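Local structure of TIR-NB-LRR type resistance protein RPV1 (5KU7) at residues A[150-154]-A[155-159]; A[23-26]-A[27-30]; A[104-107]-A[108-111]; A[133-136]-A[137-141]. The protein belongs to the TIR-NB-LRR class of plant disease-resistance proteins and is represented here by its TIR domain, a parallel beta-sheet flanked by helices. All blocks are in the same frame, centred on the assembly; numbering follows the deposited sequence.

Interaction 1 of 4, residues A[150-154]-A[155-159]; sequences DDRYE and SNQIK
The carboxylate of Glu-154 and the amide of Gln-157 lie almost coplanar, 10° apart, where helix 154-175 begins. The two ends of the amide have different neighbours: OE1 of Gln-157 sits 3.3 Å from CA of Glu-154 and close to its CG, while NE2 rests 3.6 Å from CB of Arg-152. The guanidinium of Arg-152 is turned 67° from that amide and runs on past it, leaving CB to make the closest touch. A chi1 of -73° sets CG of Gln-157 beside its backbone N and sends the extended chain back past the helix start, CG 3.6 Å from the oxygen of Tyr-153. That oxygen, on the N-cap residue, accepts from Gln-157 N at 3.2 Å. One water lies 2.9 Å from both OE1 of Glu-154 and OE1 of Gln-157 and can give a proton to either, though other acceptors compete for it. NE2 of Gln-157 donates to the carbonyl of Leu-149. Glu-154 bonds Tyr-101 through OE1 and His-26 of the second subunit through OE2, at an interface consistent with the AE type of plant TIR domains. These bonds probably offset the cost of burying the carboxylate, and the nearby helix start may help.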
ATOM      1  N   ASP A 150       5.050 -10.287   2.995  1.00 46.17           N
ATOM      2  CA  ASP A 150       3.852 -10.133   2.204  1.00 56.02           C
ATOM      3  C   ASP A 150       2.947 -11.297   2.597  1.00 58.16           C
ATOM      4  O   ASP A 150       3.312 -12.103   3.464  1.00 61.64           O
ATOM      5  CB  ASP A 150       4.185 -10.085   0.713  1.00 63.65           C
ATOM      6  CG  ASP A 150       4.854 -11.336   0.226  1.00 78.82           C
ATOM      7  OD1 ASP A 150       5.264 -12.163   1.066  1.00 84.29           O
ATOM      8  OD2 ASP A 150       5.007 -11.475  -1.003  1.00 87.63           O
ATOM      9  N   ASP A 151       1.758 -11.369   2.021  1.00 55.68           N
ATOM     10  CA  ASP A 151       0.825 -12.419   2.425  1.00 64.83           C
ATOM     11  C   ASP A 151       0.251 -12.095   3.804  1.00 56.42           C
ATOM     12  O   ASP A 151      -0.247 -12.979   4.511  1.00 57.26           O
ATOM     13  CB  ASP A 151       1.478 -13.806   2.423  1.00 77.65           C
ATOM     14  CG  ASP A 151       1.998 -14.200   1.054  1.00 90.12           C
ATOM     15  OD1 ASP A 151       1.505 -13.630   0.056  1.00 91.36           O
ATOM     16  OD2 ASP A 151       2.876 -15.090   0.973  1.00 96.91           O
ATOM     17  N   ARG A 152       0.359 -10.828   4.189  1.00 43.78           N
ATOM     18  CA  ARG A 152      -0.166 -10.362   5.468  1.00 42.91           C
ATOM     19  C   ARG A 152      -0.903  -9.040   5.176  1.00 39.95           C
ATOM     20  O   ARG A 152      -0.504  -8.289   4.280  1.00 43.51           O
ATOM     21  CB  ARG A 152       0.964 -10.157   6.489  1.00 47.06           C
ATOM     22  CG  ARG A 152       2.083 -11.237   6.484  1.00 59.15           C
ATOM     23  CD  ARG A 152       1.641 -12.596   6.976  1.00 70.63           C
ATOM     24  NE  ARG A 152       2.752 -13.551   6.984  1.00 82.95           N
ATOM     25  CZ  ARG A 152       2.617 -14.867   7.163  1.00 96.62           C
ATOM     26  NH1 ARG A 152       1.414 -15.404   7.340  1.00100.68           N
ATOM     27  NH2 ARG A 152       3.686 -15.657   7.156  1.00100.94           N
ATOM     28  N   TYR A 153      -1.961  -8.740   5.921  1.00 41.66           N
ATOM     29  CA  TYR A 153      -2.727  -7.527   5.656  1.00 36.25           C
ATOM     30  C   TYR A 153      -1.917  -6.291   6.027  1.00 37.40           C
ATOM     31  O   TYR A 153      -1.593  -6.059   7.188  1.00 38.40           O
ATOM     32  CB  TYR A 153      -4.083  -7.562   6.368  1.00 33.30           C
ATOM     33  CG  TYR A 153      -5.070  -8.502   5.683  1.00 35.54           C
ATOM     34  CD1 TYR A 153      -5.749  -8.108   4.537  1.00 35.56           C
ATOM     35  CD2 TYR A 153      -5.275  -9.802   6.146  1.00 38.27           C
ATOM     36  CE1 TYR A 153      -6.625  -8.948   3.904  1.00 38.02           C
ATOM     37  CE2 TYR A 153      -6.167 -10.668   5.507  1.00 40.88           C
ATOM     38  CZ  TYR A 153      -6.830 -10.235   4.385  1.00 40.67           C
ATOM     39  OH  TYR A 153      -7.706 -11.067   3.721  1.00 43.65           O
ATOM     40  N   GLU A 154      -1.600  -5.488   5.019  1.00 34.06           N
ATOM     41  CA  GLU A 154      -0.619  -4.416   5.206  1.00 28.66           C
ATOM     42  C   GLU A 154      -1.132  -3.291   6.097  1.00 33.78           C
ATOM     43  O   GLU A 154      -0.360  -2.710   6.844  1.00 38.93           O
ATOM     44  CB  GLU A 154      -0.163  -3.869   3.857  1.00 28.94           C
ATOM     45  CG  GLU A 154       1.139  -3.027   3.937  1.00 36.94           C
ATOM     46  CD  GLU A 154       1.694  -2.728   2.561  1.00 42.00           C
ATOM     47  OE1 GLU A 154       2.600  -3.475   2.116  1.00 40.84           O
ATOM     48  OE2 GLU A 154       1.207  -1.759   1.911  1.00 39.42           O
ATOM     49  N   SER A 155      -2.425  -2.980   6.050  1.00 34.94           N
ATOM     50  CA  SER A 155      -2.928  -1.912   6.916  1.00 35.16           C
ATOM     51  C   SER A 155      -2.820  -2.302   8.393  1.00 36.06           C
ATOM     52  O   SER A 155      -2.654  -1.452   9.266  1.00 33.97           O
ATOM     53  CB  SER A 155      -4.373  -1.547   6.568  1.00 30.65           C
ATOM     54  OG  SER A 155      -5.257  -2.540   7.028  1.00 45.96           O
ATOM     55  N   ASN A 156      -2.894  -3.594   8.675  1.00 40.29           N
ATOM     56  CA  ASN A 156      -2.758  -4.058  10.045  1.00 34.45           C
ATOM     57  C   ASN A 156      -1.332  -4.030  10.511  1.00 29.57           C
ATOM     58  O   ASN A 156      -1.073  -3.760  11.666  1.00 31.24           O
ATOM     59  CB  ASN A 156      -3.312  -5.471  10.187  1.00 40.10           C
ATOM     60  CG  ASN A 156      -4.750  -5.459  10.577  1.00 59.97           C
ATOM     61  OD1 ASN A 156      -5.622  -5.553   9.720  1.00 74.76           O
ATOM     62  ND2 ASN A 156      -5.022  -5.289  11.872  1.00 65.86           N
ATOM     63  N   GLN A 157      -0.424  -4.371   9.603  1.00 33.97           N
ATOM     64  CA  GLN A 157       0.998  -4.217   9.833  1.00 37.09           C
ATOM     65  C   GLN A 157       1.294  -2.783  10.194  1.00 33.76           C
ATOM     66  O   GLN A 157       2.001  -2.514  11.146  1.00 35.51           O
ATOM     67  CB  GLN A 157       1.803  -4.616   8.594  1.00 31.15           C
ATOM     68  CG  GLN A 157       1.852  -6.133   8.348  1.00 29.11           C
ATOM     69  CD  GLN A 157       2.511  -6.443   7.021  1.00 36.00           C
ATOM     70  OE1 GLN A 157       2.300  -5.732   6.030  1.00 43.77           O
ATOM     71  NE2 GLN A 157       3.352  -7.465   6.998  1.00 33.65           N
ATOM     72  N   ILE A 158       0.714  -1.866   9.436  1.00 36.83           N
ATOM     73  CA  ILE A 158       0.927  -0.445   9.655  1.00 35.83           C
ATOM     74  C   ILE A 158       0.289   0.058  10.953  1.00 37.86           C
ATOM     75  O   ILE A 158       0.878   0.873  11.658  1.00 23.65           O
ATOM     76  CB  ILE A 158       0.374   0.383   8.483  1.00 34.42           C
ATOM     77  CG1 ILE A 158       1.269   0.217   7.256  1.00 33.74           C
ATOM     78  CG2 ILE A 158       0.247   1.850   8.891  1.00 24.79           C
ATOM     79  CD1 ILE A 158       1.012   1.239   6.179  1.00 28.11           C
ATOM     80  N   LYS A 159      -0.923  -0.400  11.248  1.00 34.19           N
ATOM     81  CA  LYS A 159      -1.584  -0.003  12.484  1.00 37.90           C
ATOM     82  C   LYS A 159      -0.756  -0.441  13.688  1.00 38.88           C
ATOM     83  O   LYS A 159      -0.599   0.295  14.669  1.00 39.46           O
ATOM     84  CB  LYS A 159      -2.996  -0.596  12.564  1.00 42.25           C
ATOM     85  CG  LYS A 159      -3.740  -0.276  13.864  1.00 52.81           C
ATOM     86  CD  LYS A 159      -5.124  -0.942  13.921  1.00 65.24           C
ATOM     87  CE  LYS A 159      -5.021  -2.454  14.152  1.00 73.50           C
ATOM     88  NZ  LYS A 159      -6.344  -3.094  14.451  1.00 82.58           N
TER
HETATM   89  O   HOH W   1       3.544  -5.914   3.404  1.00 35.93           O

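Interaction 2 of 4, residues A[23-26]-A[27-30]; sequences FTDH and LYSA
Phe-23 and Leu-27, one turn apart on helix 23-33 of the TIR fold, send their side chains to the same flank, where CD2 of Leu-27 approaches CE2 of Phe-23 obliquely at 4.2 Å. In Leu-27 the CG atom stands opposite the backbone N (chi1 179°), beside the carbonyl carbon. This flank lies between the sheet and helix 154-175: Leu-27 touches Val-65 and Val-67 of strand 61-68 as well as Thr-162, and Phe-23 touches Val-67 and Glu-154 and stacks its ring on Tyr-101. Another direction is taken by Asp-25 and Tyr-28. Asp-25 OD1 comes obliquely to the Tyr-28 ring, 4.2 Å from CD2, and Arg-40 joins the two, as the salt-bridge partner of Asp-25 OD1 and as the cation-pi partner of Tyr-28. His-26 departs from both pairs: its ring stacks on His-26 of the second subunit, whose Glu-154 is the polar partner of its NE2. The example illustrates how one helix serves the core and the subunit interface on different faces. Its backbone is regular, with Leu-27 N donating to Phe-23 O at 2.8 Å and 163°, and each of the next three residues repeating the step. Beside the second of these bonds, CB of Tyr-28 lies 3.2 Å from the oxygen of Thr-24.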
ATOM      1  N   PHE A  23       3.767   1.883   0.182  1.00 33.31           N
ATOM      2  CA  PHE A  23       3.867   1.565   1.606  1.00 32.02           C
ATOM      3  C   PHE A  23       4.239   2.751   2.494  1.00 27.36           C
ATOM      4  O   PHE A  23       3.532   3.069   3.460  1.00 30.64           O
ATOM      5  CB  PHE A  23       4.877   0.448   1.863  1.00 34.74           C
ATOM      6  CG  PHE A  23       5.059   0.156   3.325  1.00 34.55           C
ATOM      7  CD1 PHE A  23       4.106  -0.599   4.017  1.00 29.54           C
ATOM      8  CD2 PHE A  23       6.141   0.680   4.024  1.00 28.42           C
ATOM      9  CE1 PHE A  23       4.257  -0.859   5.366  1.00 34.37           C
ATOM     10  CE2 PHE A  23       6.303   0.434   5.397  1.00 36.25           C
ATOM     11  CZ  PHE A  23       5.365  -0.334   6.074  1.00 32.80           C
ATOM     12  N   THR A  24       5.338   3.409   2.165  1.00 31.34           N
ATOM     13  CA  THR A  24       5.824   4.491   3.007  1.00 30.80           C
ATOM     14  C   THR A  24       4.784   5.602   3.062  1.00 31.32           C
ATOM     15  O   THR A  24       4.629   6.262   4.082  1.00 35.69           O
ATOM     16  CB  THR A  24       7.161   5.046   2.493  1.00 28.99           C
ATOM     17  OG1 THR A  24       8.130   3.986   2.443  1.00 27.28           O
ATOM     18  CG2 THR A  24       7.651   6.126   3.407  1.00 30.42           C
ATOM     19  N   ASP A  25       4.056   5.789   1.965  1.00 31.38           N
ATOM     20  CA  ASP A  25       2.981   6.789   1.927  1.00 26.85           C
ATOM     21  C   ASP A  25       1.854   6.437   2.898  1.00 33.93           C
ATOM     22  O   ASP A  25       1.433   7.296   3.687  1.00 30.09           O
ATOM     23  CB  ASP A  25       2.426   6.927   0.506  1.00 27.18           C
ATOM     24  CG  ASP A  25       1.505   8.105   0.361  1.00 27.65           C
ATOM     25  OD1 ASP A  25       1.799   9.145   0.960  1.00 28.76           O
ATOM     26  OD2 ASP A  25       0.475   8.010  -0.330  1.00 38.42           O
ATOM     27  N   HIS A  26       1.398   5.174   2.861  1.00 32.35           N
ATOM     28  CA  HIS A  26       0.356   4.679   3.789  1.00 28.38           C
ATOM     29  C   HIS A  26       0.845   4.778   5.244  1.00 28.39           C
ATOM     30  O   HIS A  26       0.075   5.124   6.149  1.00 28.99           O
ATOM     31  CB  HIS A  26      -0.048   3.225   3.462  1.00 29.07           C
ATOM     32  CG  HIS A  26      -0.716   3.067   2.124  1.00 29.50           C
ATOM     33  ND1 HIS A  26      -1.874   3.736   1.781  1.00 30.38           N
ATOM     34  CD2 HIS A  26      -0.378   2.325   1.044  1.00 29.62           C
ATOM     35  CE1 HIS A  26      -2.220   3.413   0.547  1.00 30.67           C
ATOM     36  NE2 HIS A  26      -1.325   2.565   0.077  1.00 30.35           N
ATOM     37  N   LEU A  27       2.127   4.489   5.465  1.00 27.97           N
ATOM     38  CA  LEU A  27       2.731   4.642   6.796  1.00 31.49           C
ATOM     39  C   LEU A  27       2.710   6.102   7.249  1.00 35.37           C
ATOM     40  O   LEU A  27       2.338   6.444   8.389  1.00 34.43           O
ATOM     41  CB  LEU A  27       4.180   4.122   6.797  1.00 28.61           C
ATOM     42  CG  LEU A  27       4.962   4.238   8.110  1.00 33.60           C
ATOM     43  CD1 LEU A  27       4.315   3.397   9.193  1.00 29.62           C
ATOM     44  CD2 LEU A  27       6.404   3.798   7.913  1.00 30.38           C
ATOM     45  N   TYR A  28       3.149   6.953   6.334  1.00 31.97           N
ATOM     46  CA  TYR A  28       3.189   8.385   6.542  1.00 27.59           C
ATOM     47  C   TYR A  28       1.825   8.912   6.945  1.00 28.16           C
ATOM     48  O   TYR A  28       1.682   9.683   7.891  1.00 30.37           O
ATOM     49  CB  TYR A  28       3.682   9.074   5.260  1.00 32.08           C
ATOM     50  CG  TYR A  28       3.593  10.576   5.306  1.00 37.91           C
ATOM     51  CD1 TYR A  28       4.385  11.307   6.194  1.00 40.38           C
ATOM     52  CD2 TYR A  28       2.708  11.270   4.482  1.00 35.68           C
ATOM     53  CE1 TYR A  28       4.322  12.694   6.247  1.00 41.06           C
ATOM     54  CE2 TYR A  28       2.639  12.672   4.527  1.00 43.24           C
ATOM     55  CZ  TYR A  28       3.450  13.374   5.420  1.00 43.98           C
ATOM     56  OH  TYR A  28       3.408  14.751   5.496  1.00 45.16           O
ATOM     57  N   SER A  29       0.818   8.508   6.192  1.00 28.28           N
ATOM     58  CA  SER A  29      -0.526   8.980   6.460  1.00 31.60           C
ATOM     59  C   SER A  29      -1.012   8.441   7.805  1.00 33.08           C
ATOM     60  O   SER A  29      -1.628   9.174   8.578  1.00 31.26           O
ATOM     61  CB  SER A  29      -1.460   8.557   5.327  1.00 38.14           C
ATOM     62  OG  SER A  29      -2.791   8.946   5.592  1.00 51.23           O
ATOM     63  N   ALA A  30      -0.709   7.172   8.099  1.00 31.40           N
ATOM     64  CA  ALA A  30      -1.112   6.570   9.381  1.00 30.92           C
ATOM     65  C   ALA A  30      -0.480   7.306  10.562  1.00 32.11           C
ATOM     66  O   ALA A  30      -1.134   7.518  11.584  1.00 34.84           O
ATOM     67  CB  ALA A  30      -0.743   5.093   9.421  1.00 31.09           C
TER

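Interaction 3 of 4, residues A[104-107]-A[108-111]; sequences DPSH and VRKQ
OD1 of Asp-104 is gripped twice by Ser-106, the residue over which the guanidinium of Arg-109 folds, in an N-capped helix, 105-110, that closes with a Schellman motif. Ser-106 N donates to OD1 at 2.7 Å, on the anti side and 30° out of the carboxylate plane. The hydroxyl OG reaches the same oxygen at 2.8 Å from farther above that plane and from the same face. Ser-106 can do both because OG lies between its backbone N and carbonyl carbon (chi1 68°), turned back toward the cap. A negative group here probably interacts favourably with the N-H groups of the first turn. CB of Asp-104 meanwhile sits 3.5 Å above the centre of the His-107 ring. One turn on, Arg-109 bends at chi3 and brings its guanidinium back, one face over CA of Ser-106 and NH2 at 3.2 Å from CB of Ser-106. CB and CG of Lys-110 pass the oxygen of Ser-106, CG at 3.5 Å. On the inner side Val-108 packs against Phe-100, Phe-115 and Leu-137. At the other end Gln-111, with positive phi, is the C-prime residue, and Glu-112 N returns to the carbonyl of His-107. Arg-134 bonds OE1 of Gln-111, whose side chain also loops back, NE2 donating to the oxygen of Val-108 at 3.0 Å.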
ATOM      1  N   ASP A 104      15.069  -9.417   4.389  1.00 46.78           N
ATOM      2  CA  ASP A 104      15.574 -10.127   5.552  1.00 44.43           C
ATOM      3  C   ASP A 104      16.403  -9.194   6.426  1.00 48.94           C
ATOM      4  O   ASP A 104      17.381  -8.618   5.955  1.00 51.23           O
ATOM      5  CB  ASP A 104      16.395 -11.335   5.103  1.00 50.49           C
ATOM      6  CG  ASP A 104      16.812 -12.230   6.260  1.00 59.69           C
ATOM      7  OD1 ASP A 104      17.073 -11.711   7.370  1.00 56.22           O
ATOM      8  OD2 ASP A 104      16.874 -13.462   6.055  1.00 68.59           O
ATOM      9  N   PRO A 105      16.012  -9.041   7.707  1.00 52.48           N
ATOM     10  CA  PRO A 105      16.774  -8.178   8.619  1.00 50.35           C
ATOM     11  C   PRO A 105      18.273  -8.510   8.617  1.00 52.27           C
ATOM     12  O   PRO A 105      19.094  -7.603   8.710  1.00 52.55           O
ATOM     13  CB  PRO A 105      16.146  -8.473   9.988  1.00 49.67           C
ATOM     14  CG  PRO A 105      14.741  -8.896   9.677  1.00 47.60           C
ATOM     15  CD  PRO A 105      14.822  -9.627   8.354  1.00 52.25           C
ATOM     16  N   SER A 106      18.626  -9.785   8.487  1.00 51.94           N
ATOM     17  CA  SER A 106      20.038 -10.166   8.529  1.00 58.80           C
ATOM     18  C   SER A 106      20.776  -9.770   7.242  1.00 52.65           C
ATOM     19  O   SER A 106      21.992  -9.539   7.272  1.00 55.25           O
ATOM     20  CB  SER A 106      20.199 -11.672   8.808  1.00 62.44           C
ATOM     21  OG  SER A 106      19.749 -12.463   7.724  1.00 62.81           O
ATOM     22  N   HIS A 107      20.051  -9.680   6.126  1.00 44.01           N
ATOM     23  CA  HIS A 107      20.633  -9.157   4.882  1.00 44.32           C
ATOM     24  C   HIS A 107      21.082  -7.712   5.089  1.00 43.87           C
ATOM     25  O   HIS A 107      22.144  -7.302   4.619  1.00 47.12           O
ATOM     26  CB  HIS A 107      19.631  -9.212   3.716  1.00 36.44           C
ATOM     27  CG  HIS A 107      19.348 -10.599   3.222  1.00 48.63           C
ATOM     28  ND1 HIS A 107      18.577 -10.849   2.106  1.00 51.04           N
ATOM     29  CD2 HIS A 107      19.732 -11.811   3.693  1.00 52.29           C
ATOM     30  CE1 HIS A 107      18.506 -12.153   1.904  1.00 50.06           C
ATOM     31  NE2 HIS A 107      19.197 -12.759   2.854  1.00 51.90           N
ATOM     32  N   VAL A 108      20.274  -6.948   5.815  1.00 38.67           N
ATOM     33  CA  VAL A 108      20.637  -5.577   6.129  1.00 39.18           C
ATOM     34  C   VAL A 108      21.800  -5.549   7.079  1.00 46.82           C
ATOM     35  O   VAL A 108      22.784  -4.862   6.838  1.00 55.19           O
ATOM     36  CB  VAL A 108      19.475  -4.804   6.774  1.00 36.49           C
ATOM     37  CG1 VAL A 108      19.895  -3.364   7.061  1.00 40.53           C
ATOM     38  CG2 VAL A 108      18.267  -4.836   5.870  1.00 32.75           C
ATOM     39  N   ARG A 109      21.698  -6.352   8.134  1.00 49.09           N
ATOM     40  CA  ARG A 109      22.683  -6.365   9.206  1.00 51.91           C
ATOM     41  C   ARG A 109      24.044  -6.765   8.669  1.00 52.43           C
ATOM     42  O   ARG A 109      25.072  -6.229   9.089  1.00 54.67           O
ATOM     43  CB  ARG A 109      22.237  -7.325  10.321  1.00 56.22           C
ATOM     44  CG  ARG A 109      23.002  -7.206  11.631  1.00 62.63           C
ATOM     45  CD  ARG A 109      22.374  -8.075  12.738  1.00 64.44           C
ATOM     46  NE  ARG A 109      22.373  -9.499  12.402  1.00 72.38           N
ATOM     47  CZ  ARG A 109      21.289 -10.189  12.050  1.00 79.81           C
ATOM     48  NH1 ARG A 109      20.098  -9.594  11.996  1.00 76.52           N
ATOM     49  NH2 ARG A 109      21.394 -11.482  11.760  1.00 83.71           N
ATOM     50  N   LYS A 110      24.037  -7.709   7.737  1.00 53.42           N
ATOM     51  CA  LYS A 110      25.274  -8.295   7.243  1.00 56.15           C
ATOM     52  C   LYS A 110      25.587  -7.872   5.808  1.00 54.35           C
ATOM     53  O   LYS A 110      26.604  -8.270   5.261  1.00 60.04           O
ATOM     54  CB  LYS A 110      25.215  -9.826   7.343  1.00 59.67           C
ATOM     55  CG  LYS A 110      25.004 -10.333   8.778  1.00 61.83           C
ATOM     56  CD  LYS A 110      25.181 -11.843   8.928  1.00 68.05           C
ATOM     57  CE  LYS A 110      24.149 -12.676   8.196  1.00 69.27           C
ATOM     58  NZ  LYS A 110      24.462 -14.136   8.396  1.00 67.52           N
ATOM     59  N   GLN A 111      24.709  -7.071   5.209  1.00 50.18           N
ATOM     60  CA  GLN A 111      24.862  -6.656   3.816  1.00 52.87           C
ATOM     61  C   GLN A 111      24.974  -7.853   2.892  1.00 54.63           C
ATOM     62  O   GLN A 111      25.936  -7.969   2.132  1.00 55.12           O
ATOM     63  CB  GLN A 111      26.092  -5.767   3.648  1.00 53.95           C
ATOM     64  CG  GLN A 111      25.945  -4.433   4.322  1.00 45.73           C
ATOM     65  CD  GLN A 111      26.577  -4.435   5.697  1.00 47.34           C
ATOM     66  OE1 GLN A 111      27.784  -4.590   5.820  1.00 52.40           O
ATOM     67  NE2 GLN A 111      25.764  -4.265   6.739  1.00 42.99           N
TER

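Interaction 4 of 4, residues A[133-136]-A[137-141]; sequences WRTA and LTEAA
Glu-139 lies alongside Thr-135, one turn earlier in the alpha-helix 130-141 of the TIR domain, and from CB to OE2 its chain follows that residue. CB stands 3.4 Å from the carbonyl oxygen of Thr-135, and CG is 3.3 Å from the same atom, which also accepts from Glu-139 N. CD passes CG2 of Thr-135 at 3.8 Å, and at the tip OE2 comes to 3.5 Å from that methyl. CG anti to the carbonyl carbon (chi1 -70°) and an extended chain lay Glu-139 beside Thr-135, both pointing the same way. OE1 has a long, weak ion pair with Lys-90, while OG1 of Thr-135 turns back to the carbonyl of Pro-131. The neighbouring face of the helix is polar in a different way. The oxygen of Arg-134 accepts from Thr-138 N and lies 2.7 Å from Thr-138 OG1. The single proton of that hydroxyl may instead go to the carbonyl of Arg-109, and NE2 of Gln-111 bonds the same OG1. The buried side is largely apolar. CG of Leu-137 lies 3.5 Å from the oxygen of Trp-133, which accepts from Leu-137 N. Beyond the helix Leu-137 meets Phe-119 and Val-108, Ala-136 packs against Val-83 of helix 76-91, and NE1 of Trp-133 bonds Asp-80. Farther along, CB of Ala-140 lies 3.1 Å from the oxygen of Ala-136.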
ATOM      1  N   TRP A 133      29.112   3.299   6.349  1.00 59.96           N
ATOM      2  CA  TRP A 133      27.860   2.855   5.756  1.00 56.46           C
ATOM      3  C   TRP A 133      27.519   1.476   6.307  1.00 59.13           C
ATOM      4  O   TRP A 133      26.400   1.238   6.764  1.00 54.05           O
ATOM      5  CB  TRP A 133      27.961   2.806   4.229  1.00 49.31           C
ATOM      6  CG  TRP A 133      27.750   4.115   3.533  1.00 48.51           C
ATOM      7  CD1 TRP A 133      27.229   5.261   4.066  1.00 50.32           C
ATOM      8  CD2 TRP A 133      28.057   4.414   2.163  1.00 53.43           C
ATOM      9  NE1 TRP A 133      27.196   6.256   3.111  1.00 49.79           N
ATOM     10  CE2 TRP A 133      27.698   5.760   1.936  1.00 49.67           C
ATOM     11  CE3 TRP A 133      28.600   3.675   1.105  1.00 59.92           C
ATOM     12  CZ2 TRP A 133      27.867   6.378   0.695  1.00 50.59           C
ATOM     13  CZ3 TRP A 133      28.765   4.295  -0.131  1.00 59.65           C
ATOM     14  CH2 TRP A 133      28.402   5.631  -0.321  1.00 50.68           C
ATOM     15  N   ARG A 134      28.503   0.576   6.263  1.00 56.07           N
ATOM     16  CA  ARG A 134      28.338  -0.787   6.762  1.00 58.98           C
ATOM     17  C   ARG A 134      28.011  -0.760   8.248  1.00 61.76           C
ATOM     18  O   ARG A 134      27.209  -1.552   8.746  1.00 65.34           O
ATOM     19  CB  ARG A 134      29.605  -1.621   6.533  1.00 62.86           C
ATOM     20  CG  ARG A 134      29.977  -1.823   5.073  1.00 64.61           C
ATOM     21  CD  ARG A 134      30.876  -3.044   4.886  1.00 65.13           C
ATOM     22  NE  ARG A 134      30.102  -4.122   4.278  1.00 72.20           N
ATOM     23  CZ  ARG A 134      30.192  -4.499   3.006  1.00 73.08           C
ATOM     24  NH1 ARG A 134      31.064  -3.907   2.194  1.00 64.59           N
ATOM     25  NH2 ARG A 134      29.418  -5.485   2.552  1.00 75.32           N
ATOM     26  N   THR A 135      28.656   0.152   8.959  1.00 58.30           N
ATOM     27  CA  THR A 135      28.435   0.283  10.387  1.00 54.25           C
ATOM     28  C   THR A 135      27.011   0.761  10.681  1.00 51.30           C
ATOM     29  O   THR A 135      26.330   0.230  11.562  1.00 54.59           O
ATOM     30  CB  THR A 135      29.456   1.245  11.005  1.00 52.72           C
ATOM     31  OG1 THR A 135      30.731   0.599  11.046  1.00 63.38           O
ATOM     32  CG2 THR A 135      29.054   1.632  12.409  1.00 51.61           C
ATOM     33  N   ALA A 136      26.553   1.751   9.923  1.00 49.97           N
ATOM     34  CA  ALA A 136      25.227   2.322  10.148  1.00 50.40           C
ATOM     35  C   ALA A 136      24.098   1.314   9.847  1.00 52.12           C
ATOM     36  O   ALA A 136      23.084   1.271  10.556  1.00 45.47           O
ATOM     37  CB  ALA A 136      25.059   3.572   9.331  1.00 43.05           C
ATOM     38  N   LEU A 137      24.276   0.515   8.796  1.00 56.56           N
ATOM     39  CA  LEU A 137      23.324  -0.544   8.470  1.00 53.25           C
ATOM     40  C   LEU A 137      23.279  -1.573   9.586  1.00 51.95           C
ATOM     41  O   LEU A 137      22.210  -1.904  10.096  1.00 54.89           O
ATOM     42  CB  LEU A 137      23.689  -1.226   7.151  1.00 45.46           C
ATOM     43  CG  LEU A 137      23.417  -0.425   5.883  1.00 48.15           C
ATOM     44  CD1 LEU A 137      24.027  -1.130   4.678  1.00 50.85           C
ATOM     45  CD2 LEU A 137      21.915  -0.195   5.687  1.00 41.79           C
ATOM     46  N   THR A 138      24.460  -2.048   9.976  1.00 48.70           N
ATOM     47  CA  THR A 138      24.589  -3.098  10.979  1.00 49.58           C
ATOM     48  C   THR A 138      24.010  -2.685  12.330  1.00 54.58           C
ATOM     49  O   THR A 138      23.297  -3.461  12.971  1.00 60.69           O
ATOM     50  CB  THR A 138      26.070  -3.490  11.163  1.00 50.29           C
ATOM     51  OG1 THR A 138      26.612  -3.891   9.902  1.00 58.21           O
ATOM     52  CG2 THR A 138      26.217  -4.642  12.162  1.00 46.75           C
ATOM     53  N   GLU A 139      24.317  -1.466  12.762  1.00 55.16           N
ATOM     54  CA  GLU A 139      23.761  -0.935  14.007  1.00 56.34           C
ATOM     55  C   GLU A 139      22.235  -0.777  13.926  1.00 59.93           C
ATOM     56  O   GLU A 139      21.498  -1.221  14.810  1.00 55.61           O
ATOM     57  CB  GLU A 139      24.419   0.404  14.357  1.00 55.54           C
ATOM     58  CG  GLU A 139      25.877   0.272  14.790  1.00 62.31           C
ATOM     59  CD  GLU A 139      26.489   1.588  15.219  1.00 69.99           C
ATOM     60  OE1 GLU A 139      25.781   2.611  15.200  1.00 72.97           O
ATOM     61  OE2 GLU A 139      27.679   1.598  15.597  1.00 79.31           O
ATOM     62  N   ALA A 140      21.768  -0.149  12.850  1.00 61.62           N
ATOM     63  CA  ALA A 140      20.345   0.116  12.681  1.00 49.27           C
ATOM     64  C   ALA A 140      19.530  -1.179  12.708  1.00 44.33           C
ATOM     65  O   ALA A 140      18.444  -1.213  13.281  1.00 39.21           O
ATOM     66  CB  ALA A 140      20.108   0.856  11.397  1.00 39.02           C
ATOM     67  N   ALA A 141      20.064  -2.236  12.099  1.00 43.81           N
ATOM     68  CA  ALA A 141      19.339  -3.498  11.970  1.00 50.05           C
ATOM     69  C   ALA A 141      19.305  -4.287  13.280  1.00 58.82           C
ATOM     70  O   ALA A 141      18.558  -5.259  13.406  1.00 65.47           O
ATOM     71  CB  ALA A 141      19.956  -4.346  10.870  1.00 48.99           C
TER

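Overall arrangement
From the N terminus the order is interaction 2, interaction 3, interaction 4 and interaction 1. Each is local, within one helix or at a helix start, so none closes a long loop and they follow in series without nesting or crossing. The fold gathers them into two groups. Interactions 1 and 2, far apart in sequence, meet where Ile-158 CG2 lies 3.4 Å from Ala-30 CB, joining helix 154-175 to helix 23-33, and both reach the second subunit. Interactions 3 and 4, with centres about 9 Å apart, join helix 105-110 to helix 130-141, Gln-111 OE1 probably bonding Arg-134 NE at 2.8 Å. Interactions 2 and 4 lie on opposite sides of the chain's centre.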